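Local coordinates for protein lytic Polysaccharide Monooxygenase (Phytophthora infestans, PDB 6Z5Y) that binds copper and probably cleaves pectin oxidatively as a secreted monooxygenase, consistent with a part in plant infection, at residues H1-P9 and A163-T171. Numbering follows the deposited sequence. Where two conformers were deposited one is given.
With CU (copper (II) ion), chain C.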
loop_
_atom_site.group_PDB
_atom_site.type_symbol
_atom_site.label_atom_id
_atom_site.label_comp_id
_atom_site.label_asym_id
_atom_site.label_seq_id
_atom_site.Cartn_x
_atom_site.Cartn_y
_atom_site.Cartn_z
ATOM N N HIS A 1 0.507 -5.622 8.757
ATOM C CA HIS A 1 -0.546 -6.445 8.174
ATOM C C HIS A 1 -1.774 -5.611 7.824
ATOM O O HIS A 1 -2.008 -4.539 8.406
ATOM C CB HIS A 1 -0.880 -7.608 9.081
ATOM C CG HIS A 1 0.223 -8.637 9.088
ATOM N ND1 HIS A 1 1.532 -8.333 9.473
ATOM C CD2 HIS A 1 0.233 -9.933 8.713
ATOM C CE1 HIS A 1 2.266 -9.424 9.369
ATOM N NE2 HIS A 1 1.491 -10.424 8.918
ATOM N N GLY A 2 -2.575 -6.138 6.937
ATOM C CA GLY A 2 -3.826 -5.494 6.557
ATOM C C GLY A 2 -3.994 -5.417 5.056
ATOM O O GLY A 2 -3.039 -5.550 4.291
ATOM N N TYR A 3 -5.225 -5.126 4.649
ATOM C CA TYR A 3 -5.610 -4.946 3.247
ATOM C C TYR A 3 -6.630 -3.811 3.213
ATOM O O TYR A 3 -7.378 -3.613 4.189
ATOM C CB TYR A 3 -6.151 -6.249 2.618
ATOM C CG TYR A 3 -7.294 -6.881 3.365
ATOM C CD1 TYR A 3 -7.044 -7.761 4.415
ATOM C CD2 TYR A 3 -8.614 -6.580 3.093
ATOM C CE1 TYR A 3 -8.071 -8.300 5.177
ATOM C CE2 TYR A 3 -9.644 -7.138 3.825
ATOM C CZ TYR A 3 -9.365 -7.979 4.872
ATOM O OH TYR A 3 -10.354 -8.469 5.671
ATOM N N ILE A 4 -6.792 -3.198 2.057
ATOM C CA ILE A 4 -7.947 -2.304 1.874
ATOM C C ILE A 4 -9.199 -3.167 1.839
ATOM O O ILE A 4 -9.308 -4.096 1.010
ATOM C CB ILE A 4 -7.792 -1.426 0.635
ATOM C CG1 ILE A 4 -6.699 -0.393 0.882
ATOM C CG2 ILE A 4 -9.124 -0.781 0.273
ATOM C CD1 ILE A 4 -6.507 0.577 -0.249
ATOM N N ALA A 5 -10.114 -2.871 2.740
ATOM C CA ALA A 5 -11.342 -3.645 2.921
ATOM C C ALA A 5 -12.542 -2.994 2.248
ATOM O O ALA A 5 -13.501 -3.722 1.925
ATOM C CB ALA A 5 -11.606 -3.845 4.384
ATOM N N LYS A 6 -12.538 -1.699 2.079
ATOM C CA LYS A 6 -13.598 -0.951 1.398
ATOM C C LYS A 6 -12.897 0.067 0.532
ATOM O O LYS A 6 -12.164 0.889 1.050
ATOM C CB LYS A 6 -14.461 -0.286 2.450
ATOM C CG LYS A 6 -15.760 0.252 1.937
ATOM C CD LYS A 6 -16.649 0.756 3.038
ATOM C CE LYS A 6 -18.006 1.161 2.532
ATOM N NZ LYS A 6 -18.745 1.892 3.578
ATOM N N PRO A 7 -13.058 0.030 -0.789
ATOM C CA PRO A 7 -13.862 -0.944 -1.541
ATOM C C PRO A 7 -13.331 -2.370 -1.381
ATOM O O PRO A 7 -12.152 -2.583 -1.100
ATOM C CB PRO A 7 -13.737 -0.440 -2.979
ATOM C CG PRO A 7 -12.427 0.272 -3.004
ATOM C CD PRO A 7 -12.315 0.939 -1.657
ATOM N N ALA A 8 -14.225 -3.333 -1.547
ATOM C CA ALA A 8 -13.903 -4.712 -1.168
ATOM C C ALA A 8 -13.063 -5.390 -2.227
ATOM O O ALA A 8 -13.449 -5.490 -3.398
ATOM C CB ALA A 8 -15.165 -5.485 -0.966
ATOM N N PRO A 9 -11.948 -6.005 -1.814
ATOM C CA PRO A 9 -11.155 -6.849 -2.689
ATOM C C PRO A 9 -11.806 -8.217 -2.904
ATOM O O PRO A 9 -12.616 -8.646 -2.111
ATOM C CB PRO A 9 -9.881 -7.048 -1.871
ATOM C CG PRO A 9 -10.368 -7.034 -0.422
ATOM C CD PRO A 9 -11.474 -6.023 -0.420
ATOM N N ALA A 163 6.251 -6.035 1.856
ATOM C CA ALA A 163 5.496 -5.479 0.737
ATOM C C ALA A 163 4.061 -5.924 0.846
ATOM O O ALA A 163 3.793 -7.126 0.806
ATOM C CB ALA A 163 6.070 -5.946 -0.573
ATOM N N TYR A 164 3.156 -4.941 0.846
ATOM C CA TYR A 164 1.717 -5.214 0.798
ATOM C C TYR A 164 1.208 -4.596 -0.500
ATOM O O TYR A 164 1.484 -3.427 -0.798
ATOM C CB TYR A 164 1.001 -4.603 2.002
ATOM C CG TYR A 164 1.450 -5.157 3.322
ATOM C CD1 TYR A 164 2.564 -4.646 3.941
ATOM C CD2 TYR A 164 0.769 -6.199 3.937
ATOM C CE1 TYR A 164 3.012 -5.146 5.144
ATOM C CE2 TYR A 164 1.235 -6.737 5.134
ATOM C CZ TYR A 164 2.349 -6.188 5.744
ATOM O OH TYR A 164 2.805 -6.715 6.930
ATOM N N LYS A 165 0.433 -5.380 -1.245
ATOM C CA LYS A 165 -0.156 -4.956 -2.496
ATOM C C LYS A 165 -1.575 -5.463 -2.563
ATOM O O LYS A 165 -1.832 -6.635 -2.296
ATOM C CB LYS A 165 0.631 -5.510 -3.683
ATOM C CG LYS A 165 1.955 -4.829 -3.923
ATOM C CD LYS A 165 2.815 -5.517 -4.950
ATOM C CE LYS A 165 3.567 -6.680 -4.351
ATOM N NZ LYS A 165 4.204 -7.508 -5.406
ATOM N N ASN A 166 -2.468 -4.573 -3.020
ATOM C CA ASN A 166 -3.834 -4.996 -3.373
ATOM C C ASN A 166 -4.156 -4.435 -4.754
ATOM O O ASN A 166 -3.725 -3.329 -5.110
ATOM C CB ASN A 166 -4.876 -4.439 -2.402
ATOM C CG ASN A 166 -4.660 -4.724 -0.935
ATOM O OD1 ASN A 166 -5.139 -3.935 -0.117
ATOM N ND2 ASN A 166 -4.046 -5.837 -0.569
ATOM N N CYS A 167 -4.976 -5.164 -5.478
ATOM C CA CYS A 167 -5.614 -4.724 -6.723
ATOM C C CYS A 167 -7.104 -4.949 -6.495
ATOM O O CYS A 167 -7.478 -6.070 -6.187
ATOM C CB CYS A 167 -5.158 -5.537 -7.932
ATOM S SG CYS A 167 -3.410 -5.286 -8.271
ATOM N N ILE A 168 -7.897 -3.889 -6.685
ATOM C CA ILE A 168 -9.346 -3.949 -6.419
ATOM C C ILE A 168 -10.068 -3.327 -7.590
ATOM O O ILE A 168 -10.009 -2.112 -7.786
ATOM C CB ILE A 168 -9.710 -3.232 -5.111
ATOM C CG1 ILE A 168 -8.899 -3.805 -3.937
ATOM C CG2 ILE A 168 -11.196 -3.374 -4.875
ATOM C CD1 ILE A 168 -9.149 -3.136 -2.604
ATOM N N PRO A 169 -10.742 -4.142 -8.422
ATOM C CA PRO A 169 -11.451 -3.582 -9.550
ATOM C C PRO A 169 -12.668 -2.825 -9.028
ATOM O O PRO A 169 -13.387 -3.338 -8.149
ATOM C CB PRO A 169 -11.870 -4.809 -10.370
ATOM C CG PRO A 169 -11.933 -5.949 -9.341
ATOM C CD PRO A 169 -10.837 -5.626 -8.339
ATOM N N LEU A 170 -12.938 -1.675 -9.638
ATOM C CA LEU A 170 -14.077 -0.826 -9.265
ATOM C C LEU A 170 -14.993 -0.650 -10.463
ATOM O O LEU A 170 -14.550 -0.586 -11.597
ATOM C CB LEU A 170 -13.621 0.543 -8.774
ATOM C CG LEU A 170 -12.586 0.528 -7.645
ATOM C CD1 LEU A 170 -12.295 1.934 -7.166
ATOM C CD2 LEU A 170 -13.038 -0.309 -6.477
ATOM N N THR A 171 -16.261 -0.486 -10.159
ATOM C CA THR A 171 -17.285 -0.216 -11.169
ATOM C C THR A 171 -17.183 1.217 -11.673
ATOM O O THR A 171 -16.703 2.109 -11.008
ATOM C CB THR A 171 -18.668 -0.462 -10.574
ATOM O OG1 THR A 171 -18.859 0.418 -9.463
ATOM C CG2 THR A 171 -18.869 -1.872 -10.075
HETATM CU CU CU C . 2.164 -6.577 9.852
HETATM O O HOH W 1 -2.677 -6.722 1.847
#
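H1 and Y164 meet at the copper. An amino-terminal histidine suits this place because its free backbone N and its ring ND1, the latter 1.9 Å from the copper, can chelate the metal together; CG beside the backbone N (chi1 -72°) brings ND1 to the same side. H96 supplies a third nitrogen. From strand 158-170, Y164 points its phenol toward them, its OH 3.0 Å from the copper, an axial-like approach much longer than the nitrogen bonds. That hydroxyl accepts a hydrogen bond from H1 N (3.1 Å) and also pairs with Q162, which should steady the phenol beside the metal. The two rings meet edge-to-face, the edge of Y164 toward the face of H1, with planes at 64°.

Further along, an amide ties the two segments together. N166 OD1 accepts the N-H of I4 at 2.8 Å in a nearly straight bond (168°), the donor tilted modestly from the carbonyl plane. Its ND2 passes a hydrogen bond to a water that donates to G2 O, so asparagine, donor and acceptor at once, serves two backbone groups where no direct strand pairing spans the gap.

Beyond N166 the contact turns apolar. The extended I168 side chain ends with CD1 3.7 Å from I4 CG2, while its CG1 packs against P9 CB. P7, after a cis peptide bond, sets CB and CG against L170, P7 CB 3.6 Å from L170 CD2. Branched and cyclic residues fill this buried seam between the two sheets of the LPMO domain, the copper-binding part of a longer protein; its beta-sandwich carries the histidine brace, here with tyrosine near the axial position.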